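Acyl-coenzyme A oxidase 3 (Yarrowia lipolytica, PDB 5YS9) oxidises acyl-CoA to trans-2-enoyl-CoA with a bound FAD, passing the electrons to oxygen to give hydrogen peroxide, in peroxisomal fatty acid beta-oxidation. Local coordinates at residues A[73-78]-A[436-441]; A[512-517]-A[598-603]; A[38-43]-A[575-580]. All blocks are in the same frame, centred on the assembly; numbering follows the deposited sequence.

Contact 1: A[73-78]-A[436-441]; sequences DYDMPK and SGYNGF
Tyr74 lays one face of its ring over the backbone carbonyl of Gly437, whose O sits 3.1 Å above the ring plane, over its centre. CG of Tyr74 stands anti to its own carbonyl carbon (chi1 -57°), which directs the ring to Gly437. Beside it, Tyr74 CD2 meets Tyr438 CD1 at 3.9 Å, and the Tyr74 hydroxyl reaches on to Gly440, with OH 3.4 Å from CA. A side chain at Gly440 would probably crowd that hydroxyl, and the positive phi there (85°) also favours glycine. The second grip is polar: Tyr438 OH donates at 2.7 Å to Asp75 OD1, which uses its syn lone pair; the Asp75 carboxylate comes to the edge of the Tyr438 ring, the two planes 49° apart. Both segments lie in connections between helices: 73-78, in the N-terminal family region, leads into helix 78-92, while 436-441, with a short 3-10 segment at 437-439, follows the FAD-pocket residues Gly431, Gly432 and Tyr435 and leads into helix 441-448, N-capped by Gly440. An ST turn, in which Tyr438 N donates to Ser436 OG, and a bond from Gly440 N to Gly437 O shape it from within. Further out, Tyr74 OH bonds to Asn645 O, and Gln666 NE2 binds Asp75 OD2. Tyr438 OH also bonds to Asn667 and to Lys252 N of the second subunit, which borders the contact.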
loop_
_atom_site.group_PDB
_atom_site.type_symbol
_atom_site.label_atom_id
_atom_site.label_comp_id
_atom_site.label_asym_id
_atom_site.label_seq_id
_atom_site.Cartn_x
_atom_site.Cartn_y
_atom_site.Cartn_z
ATOM N N ASP A 73 -16.022 -14.629 2.956
ATOM C CA ASP A 73 -14.830 -14.795 2.140
ATOM C C ASP A 73 -13.536 -14.367 2.877
ATOM O O ASP A 73 -12.455 -14.821 2.508
ATOM C CB ASP A 73 -14.960 -14.043 0.802
ATOM C CG ASP A 73 -16.003 -14.638 -0.149
ATOM O OD1 ASP A 73 -16.736 -15.570 0.201
ATOM O OD2 ASP A 73 -16.107 -14.153 -1.278
ATOM N N TYR A 74 -13.612 -13.530 3.913
ATOM C CA TYR A 74 -12.368 -13.090 4.536
ATOM C C TYR A 74 -11.612 -14.242 5.252
ATOM O O TYR A 74 -10.395 -14.213 5.350
ATOM C CB TYR A 74 -12.562 -11.861 5.438
ATOM C CG TYR A 74 -13.161 -10.636 4.751
ATOM C CD1 TYR A 74 -12.450 -9.903 3.742
ATOM C CD2 TYR A 74 -14.425 -10.187 5.101
ATOM C CE1 TYR A 74 -13.022 -8.777 3.130
ATOM C CE2 TYR A 74 -15.027 -9.081 4.479
ATOM C CZ TYR A 74 -14.319 -8.376 3.503
ATOM O OH TYR A 74 -14.946 -7.282 2.998
ATOM N N ASP A 75 -12.336 -15.271 5.681
ATOM C CA ASP A 75 -11.793 -16.350 6.453
ATOM C C ASP A 75 -11.417 -17.539 5.585
ATOM O O ASP A 75 -10.972 -18.573 6.114
ATOM C CB ASP A 75 -12.826 -16.832 7.483
ATOM C CG ASP A 75 -13.157 -15.779 8.551
ATOM O OD1 ASP A 75 -12.257 -15.510 9.363
ATOM O OD2 ASP A 75 -14.319 -15.257 8.593
ATOM N N MET A 76 -11.618 -17.429 4.277
ATOM C CA MET A 76 -11.448 -18.568 3.372
ATOM C C MET A 76 -9.995 -18.747 3.025
ATOM O O MET A 76 -9.401 -17.802 2.512
ATOM C CB MET A 76 -12.186 -18.357 2.039
ATOM C CG MET A 76 -13.657 -18.647 2.070
ATOM S SD MET A 76 -14.300 -18.678 0.399
ATOM C CE MET A 76 -16.045 -18.635 0.763
ATOM N N PRO A 77 -9.447 -19.958 3.232
ATOM C CA PRO A 77 -8.104 -20.276 2.704
ATOM C C PRO A 77 -8.122 -20.457 1.178
ATOM O O PRO A 77 -9.183 -20.676 0.601
ATOM C CB PRO A 77 -7.766 -21.617 3.364
ATOM C CG PRO A 77 -9.096 -22.283 3.510
ATOM C CD PRO A 77 -10.140 -21.179 3.691
ATOM N N LYS A 78 -6.949 -20.437 0.567
ATOM C CA LYS A 78 -6.843 -20.447 -0.880
ATOM C C LYS A 78 -7.551 -21.608 -1.565
ATOM O O LYS A 78 -8.109 -21.383 -2.583
ATOM C CB LYS A 78 -5.391 -20.279 -1.355
ATOM C CG LYS A 78 -4.732 -21.400 -2.147
ATOM C CD LYS A 78 -3.775 -20.870 -3.234
ATOM C CE LYS A 78 -2.559 -21.780 -3.490
ATOM N NZ LYS A 78 -2.826 -22.964 -4.361
ATOM N N SER A 436 -8.814 -4.860 10.703
ATOM C CA SER A 436 -9.692 -6.020 10.801
ATOM C C SER A 436 -10.004 -6.521 9.413
ATOM O O SER A 436 -10.559 -5.788 8.603
ATOM C CB SER A 436 -11.012 -5.717 11.537
ATOM O OG SER A 436 -11.999 -6.711 11.227
ATOM N N GLY A 437 -9.671 -7.775 9.137
ATOM C CA GLY A 437 -10.011 -8.380 7.844
ATOM C C GLY A 437 -11.477 -8.175 7.407
ATOM O O GLY A 437 -11.768 -8.093 6.216
ATOM N N TYR A 438 -12.398 -8.120 8.361
ATOM C CA TYR A 438 -13.848 -7.991 8.060
ATOM C C TYR A 438 -14.219 -6.613 7.506
ATOM O O TYR A 438 -15.238 -6.466 6.865
ATOM C CB TYR A 438 -14.726 -8.387 9.299
ATOM C CG TYR A 438 -14.321 -9.746 9.798
ATOM C CD1 TYR A 438 -14.428 -10.874 8.951
ATOM C CD2 TYR A 438 -13.734 -9.918 11.062
ATOM C CE1 TYR A 438 -13.976 -12.125 9.363
ATOM C CE2 TYR A 438 -13.301 -11.173 11.479
ATOM C CZ TYR A 438 -13.427 -12.259 10.629
ATOM O OH TYR A 438 -12.998 -13.489 11.027
ATOM N N ASN A 439 -13.395 -5.602 7.755
ATOM C CA ASN A 439 -13.655 -4.321 7.165
ATOM C C ASN A 439 -13.075 -4.161 5.747
ATOM O O ASN A 439 -13.208 -3.111 5.169
ATOM C CB ASN A 439 -13.247 -3.234 8.121
ATOM C CG ASN A 439 -14.126 -3.224 9.352
ATOM O OD1 ASN A 439 -15.354 -3.241 9.224
ATOM N ND2 ASN A 439 -13.521 -3.245 10.542
ATOM N N GLY A 440 -12.456 -5.215 5.195
ATOM C CA GLY A 440 -12.200 -5.357 3.769
ATOM C C GLY A 440 -10.950 -4.721 3.215
ATOM O O GLY A 440 -10.457 -5.144 2.163
ATOM N N PHE A 441 -10.413 -3.723 3.903
ATOM C CA PHE A 441 -9.219 -3.023 3.419
ATOM C C PHE A 441 -8.076 -3.957 2.991
ATOM O O PHE A 441 -7.510 -3.792 1.917
ATOM C CB PHE A 441 -8.710 -2.043 4.461
ATOM C CG PHE A 441 -9.725 -1.009 4.890
ATOM C CD1 PHE A 441 -10.033 0.063 4.068
ATOM C CD2 PHE A 441 -10.352 -1.095 6.134
ATOM C CE1 PHE A 441 -10.961 0.999 4.451
ATOM C CE2 PHE A 441 -11.280 -0.140 6.536
ATOM C CZ PHE A 441 -11.572 0.905 5.690
#

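Contact 2: A[512-517]-A[598-603]; sequences EAWEKV and SGLFLR
The edge of Phe601 points into one face of the Trp514 indole in a T-shaped stack: the phenyl and the six-membered ring have centroids 4.9 Å apart and planes at 88°. Phe601 CZ leads, 3.5 Å from Trp514 CZ2, with CE1 behind it. Over a face of the phenyl ring lies Val517, whose CG1 forms a CH-pi contact 3.9 Å from the ring centroid; chi1 of -59°, with CG1 anti to the carbonyl carbon, places the methyl there. It also packs 3.7 Å from Leu600 O. Ala513 approaches Phe601 CE2 with its O, at 3.5 Å, and more loosely with CB. Leu600 CD2 grazes Trp514 CZ3 at 4.5 Å. Segments 512-517 and 598-603 cross at 78° with their axes 9.9 Å apart. Thr590, Ser593 and Ile594 of helix 579-596, together with Lys560 and Val563 of helix 547-573, pack against the indole within the C-terminal helical region of the oxidase. Replacing Trp514 with alanine is likely to open a gap where the indole face received Phe601 CZ, leaving that edge of the ring less firmly held. The side chains meet one another through apolar and aromatic surfaces, with two backbone carbonyls also against them, so the fit depends on shape and ring orientation rather than charge pairing.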
loop_
_atom_site.group_PDB
_atom_site.type_symbol
_atom_site.label_atom_id
_atom_site.label_comp_id
_atom_site.label_asym_id
_atom_site.label_seq_id
_atom_site.Cartn_x
_atom_site.Cartn_y
_atom_site.Cartn_z
ATOM N N GLU A 512 -7.291 26.772 -16.610
ATOM C CA GLU A 512 -6.207 27.436 -17.311
ATOM C C GLU A 512 -4.879 27.152 -16.594
ATOM O O GLU A 512 -3.856 26.892 -17.226
ATOM C CB GLU A 512 -6.491 28.936 -17.416
ATOM C CG GLU A 512 -5.599 29.694 -18.391
ATOM C CD GLU A 512 -5.553 31.173 -18.055
ATOM O OE1 GLU A 512 -4.560 31.662 -17.488
ATOM O OE2 GLU A 512 -6.550 31.857 -18.311
ATOM N N ALA A 513 -4.925 27.163 -15.275
ATOM C CA ALA A 513 -3.728 26.920 -14.479
ATOM C C ALA A 513 -3.136 25.492 -14.671
ATOM O O ALA A 513 -1.931 25.332 -14.664
ATOM C CB ALA A 513 -4.028 27.196 -13.008
ATOM N N TRP A 514 -3.994 24.481 -14.844
ATOM C CA TRP A 514 -3.542 23.113 -15.197
ATOM C C TRP A 514 -3.057 22.998 -16.654
ATOM O O TRP A 514 -2.137 22.206 -16.955
ATOM C CB TRP A 514 -4.624 22.047 -14.866
ATOM C CG TRP A 514 -4.602 21.751 -13.435
ATOM C CD1 TRP A 514 -5.490 22.174 -12.487
ATOM C CD2 TRP A 514 -3.571 21.039 -12.741
ATOM N NE1 TRP A 514 -5.068 21.756 -11.235
ATOM C CE2 TRP A 514 -3.899 21.058 -11.363
ATOM C CE3 TRP A 514 -2.388 20.390 -13.150
ATOM C CZ2 TRP A 514 -3.098 20.432 -10.387
ATOM C CZ3 TRP A 514 -1.603 19.752 -12.192
ATOM C CH2 TRP A 514 -1.955 19.793 -10.813
ATOM N N GLU A 515 -3.681 23.763 -17.551
ATOM C CA GLU A 515 -3.191 23.882 -18.926
ATOM C C GLU A 515 -1.828 24.541 -18.943
ATOM O O GLU A 515 -0.931 24.090 -19.683
ATOM C CB GLU A 515 -4.206 24.609 -19.837
ATOM C CG GLU A 515 -5.509 23.827 -20.040
ATOM C CD GLU A 515 -6.496 24.505 -20.995
ATOM O OE1 GLU A 515 -6.298 25.690 -21.369
ATOM O OE2 GLU A 515 -7.486 23.853 -21.400
ATOM N N LYS A 516 -1.620 25.553 -18.098
ATOM C CA LYS A 516 -0.327 26.179 -18.086
ATOM C C LYS A 516 0.795 25.220 -17.685
ATOM O O LYS A 516 1.788 25.118 -18.355
ATOM C CB LYS A 516 -0.258 27.408 -17.170
ATOM C CG LYS A 516 0.875 28.334 -17.636
ATOM C CD LYS A 516 1.482 29.190 -16.561
ATOM C CE LYS A 516 2.703 29.947 -17.067
ATOM N NZ LYS A 516 2.377 31.192 -17.808
ATOM N N VAL A 517 0.656 24.571 -16.547
ATOM C CA VAL A 517 1.744 23.751 -16.024
ATOM C C VAL A 517 1.996 22.491 -16.904
ATOM O O VAL A 517 3.134 22.092 -17.051
ATOM C CB VAL A 517 1.549 23.416 -14.511
ATOM C CG1 VAL A 517 1.477 24.713 -13.698
ATOM C CG2 VAL A 517 0.308 22.552 -14.265
ATOM N N SER A 598 2.381 22.382 -5.508
ATOM C CA SER A 598 2.503 23.826 -5.487
ATOM C C SER A 598 3.657 24.290 -6.344
ATOM O O SER A 598 3.586 25.325 -6.977
ATOM C CB SER A 598 2.665 24.328 -4.063
ATOM O OG SER A 598 3.883 23.896 -3.511
ATOM N N GLY A 599 4.721 23.509 -6.350
ATOM C CA GLY A 599 5.946 23.855 -7.030
ATOM C C GLY A 599 5.771 24.054 -8.514
ATOM O O GLY A 599 6.417 24.893 -9.104
ATOM N N LEU A 600 4.907 23.268 -9.125
ATOM C CA LEU A 600 4.683 23.375 -10.541
ATOM C C LEU A 600 4.178 24.759 -10.865
ATOM O O LEU A 600 4.618 25.380 -11.809
ATOM C CB LEU A 600 3.589 22.393 -10.922
ATOM C CG LEU A 600 3.900 21.063 -11.588
ATOM C CD1 LEU A 600 5.230 20.490 -11.164
ATOM C CD2 LEU A 600 2.776 20.084 -11.326
ATOM N N PHE A 601 3.234 25.223 -10.069
ATOM C CA PHE A 601 2.634 26.543 -10.211
ATOM C C PHE A 601 3.542 27.728 -9.918
ATOM O O PHE A 601 3.449 28.753 -10.563
ATOM C CB PHE A 601 1.312 26.594 -9.470
ATOM C CG PHE A 601 0.389 25.495 -9.869
ATOM C CD1 PHE A 601 0.485 24.254 -9.287
ATOM C CD2 PHE A 601 -0.528 25.687 -10.865
ATOM C CE1 PHE A 601 -0.348 23.233 -9.666
ATOM C CE2 PHE A 601 -1.364 24.670 -11.253
ATOM C CZ PHE A 601 -1.273 23.442 -10.655
ATOM N N LEU A 602 4.398 27.575 -8.922
ATOM C CA LEU A 602 5.434 28.561 -8.627
ATOM C C LEU A 602 6.452 28.677 -9.773
ATOM O O LEU A 602 6.751 29.754 -10.263
ATOM C CB LEU A 602 6.151 28.221 -7.307
ATOM C CG LEU A 602 5.816 29.062 -6.044
ATOM C CD1 LEU A 602 4.435 29.714 -6.055
ATOM C CD2 LEU A 602 6.039 28.253 -4.751
ATOM N N ARG A 603 6.967 27.547 -10.203
ATOM C CA ARG A 603 7.990 27.514 -11.218
ATOM C C ARG A 603 7.554 28.103 -12.570
ATOM O O ARG A 603 8.368 28.737 -13.225
ATOM C CB ARG A 603 8.455 26.077 -11.379
ATOM C CG ARG A 603 9.650 25.882 -12.270
ATOM C CD ARG A 603 9.264 25.430 -13.669
ATOM N NE ARG A 603 10.273 24.494 -14.154
ATOM C CZ ARG A 603 11.401 24.822 -14.776
ATOM N NH1 ARG A 603 12.215 23.849 -15.166
ATOM N NH2 ARG A 603 11.715 26.084 -15.045
#

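Contact 3: A[38-43]-A[575-580]; sequences IKDMTE and KADVKP
Lys575 and Glu43 form the main ionic link, NZ donating to OE2 at 3.1 Å on the syn lone pair of the carboxylate. The lysine chain runs out fully extended from CG, with chi2 to chi4 all near 180°, and this reach carries the ammonium group across to the helix. On the way it passes Asp40, whose OD1 lies 3.6 Å from the same NZ in a long salt bridge, the two side chains crossing at about a right angle. The other Glu43 oxygen, OE1, pairs weakly with Lys39 NZ one helical turn back, at 3.2 Å, so the four residues make up a salt-bridge network. A less favourable approach lies beside it. Asp40 OD2 lies 3.0 Å from both Asp577 OD1 and Asp577 OD2, all acceptors, and the two carboxylates are nearly coplanar, their planes 17° apart; Lys575 may offset part of this like-charge strain, and a raised proton affinity in one of the acids is possible. Inward of the charges the contact becomes apolar. Val578 CG1 packs 3.9 Å from Asp40 CB and close to the backbone N of Met41, while the Met41 chain, bent at chi2 and chi3, brings its CE to 4.1 Å from Val578 CB. Phe36 touches both Met41 and Val578, and Ala636 also packs on Met41. Such a salt-bridge network outside a small apolar patch joins helix 38-46 to the turn between helices 547-573 and 579-596, tying the N-terminal family region of the acyl-CoA oxidase to its C-terminal helical region.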
loop_
_atom_site.group_PDB
_atom_site.type_symbol
_atom_site.label_atom_id
_atom_site.label_comp_id
_atom_site.label_asym_id
_atom_site.label_seq_id
_atom_site.Cartn_x
_atom_site.Cartn_y
_atom_site.Cartn_z
ATOM N N ILE A 38 -30.834 12.558 -3.425
ATOM C CA ILE A 38 -29.680 11.689 -3.658
ATOM C C ILE A 38 -29.788 11.055 -5.048
ATOM O O ILE A 38 -28.804 11.014 -5.778
ATOM C CB ILE A 38 -29.513 10.648 -2.515
ATOM C CG1 ILE A 38 -29.154 11.367 -1.193
ATOM C CG2 ILE A 38 -28.446 9.610 -2.838
ATOM C CD1 ILE A 38 -30.312 11.570 -0.248
ATOM N N LYS A 39 -30.986 10.621 -5.414
ATOM C CA LYS A 39 -31.279 10.067 -6.744
ATOM C C LYS A 39 -30.635 10.888 -7.880
ATOM O O LYS A 39 -30.056 10.316 -8.819
ATOM C CB LYS A 39 -32.809 9.893 -6.905
ATOM C CG LYS A 39 -33.408 9.992 -8.307
ATOM C CD LYS A 39 -34.633 10.913 -8.352
ATOM C CE LYS A 39 -35.022 11.321 -9.779
ATOM N NZ LYS A 39 -35.643 10.222 -10.583
ATOM N N ASP A 40 -30.686 12.208 -7.797
ATOM C CA ASP A 40 -30.094 13.016 -8.877
ATOM C C ASP A 40 -28.564 12.997 -8.893
ATOM O O ASP A 40 -27.950 13.170 -9.950
ATOM C CB ASP A 40 -30.593 14.452 -8.831
ATOM C CG ASP A 40 -32.077 14.573 -9.118
ATOM O OD1 ASP A 40 -32.679 13.684 -9.770
ATOM O OD2 ASP A 40 -32.640 15.604 -8.689
ATOM N N MET A 41 -27.942 12.804 -7.731
ATOM C CA MET A 41 -26.499 12.634 -7.677
ATOM C C MET A 41 -26.084 11.259 -8.262
ATOM O O MET A 41 -25.101 11.159 -8.981
ATOM C CB MET A 41 -26.023 12.812 -6.228
ATOM C CG MET A 41 -24.531 13.005 -6.067
ATOM S SD MET A 41 -23.993 14.442 -6.983
ATOM C CE MET A 41 -23.880 15.667 -5.683
ATOM N N THR A 42 -26.878 10.227 -7.999
ATOM C CA THR A 42 -26.677 8.919 -8.566
ATOM C C THR A 42 -26.839 8.938 -10.087
ATOM O O THR A 42 -26.057 8.270 -10.791
ATOM C CB THR A 42 -27.631 7.883 -7.945
ATOM O OG1 THR A 42 -27.619 8.030 -6.521
ATOM C CG2 THR A 42 -27.203 6.514 -8.287
ATOM N N GLU A 43 -27.819 9.698 -10.592
ATOM C CA GLU A 43 -27.967 9.923 -12.075
ATOM C C GLU A 43 -26.766 10.623 -12.732
ATOM O O GLU A 43 -26.325 10.231 -13.824
ATOM C CB GLU A 43 -29.259 10.683 -12.421
ATOM C CG GLU A 43 -30.479 9.774 -12.562
ATOM C CD GLU A 43 -31.788 10.528 -12.545
ATOM O OE1 GLU A 43 -32.785 9.946 -12.044
ATOM O OE2 GLU A 43 -31.795 11.698 -13.009
ATOM N N LYS A 575 -27.935 18.077 -13.444
ATOM C CA LYS A 575 -29.165 18.791 -13.086
ATOM C C LYS A 575 -28.887 19.915 -12.085
ATOM O O LYS A 575 -27.925 19.855 -11.314
ATOM C CB LYS A 575 -30.194 17.831 -12.503
ATOM C CG LYS A 575 -30.839 16.947 -13.525
ATOM C CD LYS A 575 -31.758 15.985 -12.829
ATOM C CE LYS A 575 -32.499 15.177 -13.873
ATOM N NZ LYS A 575 -33.482 14.238 -13.257
ATOM N N ALA A 576 -29.760 20.914 -12.091
ATOM C CA ALA A 576 -29.525 22.152 -11.370
ATOM C C ALA A 576 -29.405 21.928 -9.872
ATOM O O ALA A 576 -28.608 22.634 -9.250
ATOM C CB ALA A 576 -30.629 23.189 -11.669
ATOM N N ASP A 577 -30.183 20.990 -9.304
ATOM C CA ASP A 577 -30.234 20.812 -7.831
ATOM C C ASP A 577 -28.960 20.174 -7.215
ATOM O O ASP A 577 -28.647 20.402 -6.023
ATOM C CB ASP A 577 -31.531 20.135 -7.331
ATOM C CG ASP A 577 -31.830 18.805 -7.994
ATOM O OD1 ASP A 577 -30.918 18.090 -8.460
ATOM O OD2 ASP A 577 -33.027 18.469 -8.044
ATOM N N VAL A 578 -28.197 19.464 -8.045
ATOM C CA VAL A 578 -26.934 18.894 -7.616
ATOM C C VAL A 578 -25.737 19.720 -8.038
ATOM O O VAL A 578 -24.696 19.614 -7.397
ATOM C CB VAL A 578 -26.759 17.431 -8.082
ATOM C CG1 VAL A 578 -27.626 16.504 -7.239
ATOM C CG2 VAL A 578 -27.055 17.243 -9.566
ATOM N N LYS A 579 -25.881 20.555 -9.078
ATOM C CA LYS A 579 -24.745 21.196 -9.733
ATOM C C LYS A 579 -23.823 21.939 -8.743
ATOM O O LYS A 579 -22.587 21.710 -8.772
ATOM C CB LYS A 579 -25.204 22.093 -10.906
ATOM C CG LYS A 579 -24.107 22.944 -11.559
ATOM C CD LYS A 579 -24.565 23.649 -12.836
ATOM C CE LYS A 579 -24.603 22.713 -14.052
ATOM N NZ LYS A 579 -24.585 23.440 -15.360
ATOM N N PRO A 580 -24.403 22.788 -7.836
ATOM C CA PRO A 580 -23.489 23.529 -6.921
ATOM C C PRO A 580 -22.665 22.631 -6.016
ATOM O O PRO A 580 -21.543 23.001 -5.666
ATOM C CB PRO A 580 -24.399 24.439 -6.097
ATOM C CG PRO A 580 -25.742 24.345 -6.721
ATOM C CD PRO A 580 -25.813 23.138 -7.606
#

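How the contacts relate
The three contacts are separate sites that share no atoms. Contact 1 lies close to the cofactor: a bound FAD is about 11 Å from Gly437. It is nested within the long chain loop that contact 3 closes, their centres 35 Å apart. Contact 2 lies on the opposite side of the chain's centre from contact 1, with 43 Å between their centres, yet both touch the second subunit; no other chain of the assembly touches contact 3. Contacts 2 and 3 alternate along the sequence and come within about 17 Å at their nearest atoms. They are joined through successive helices, since helix 579-596, whose first part lies in contact 3, is followed directly by helix 598-604 of contact 2.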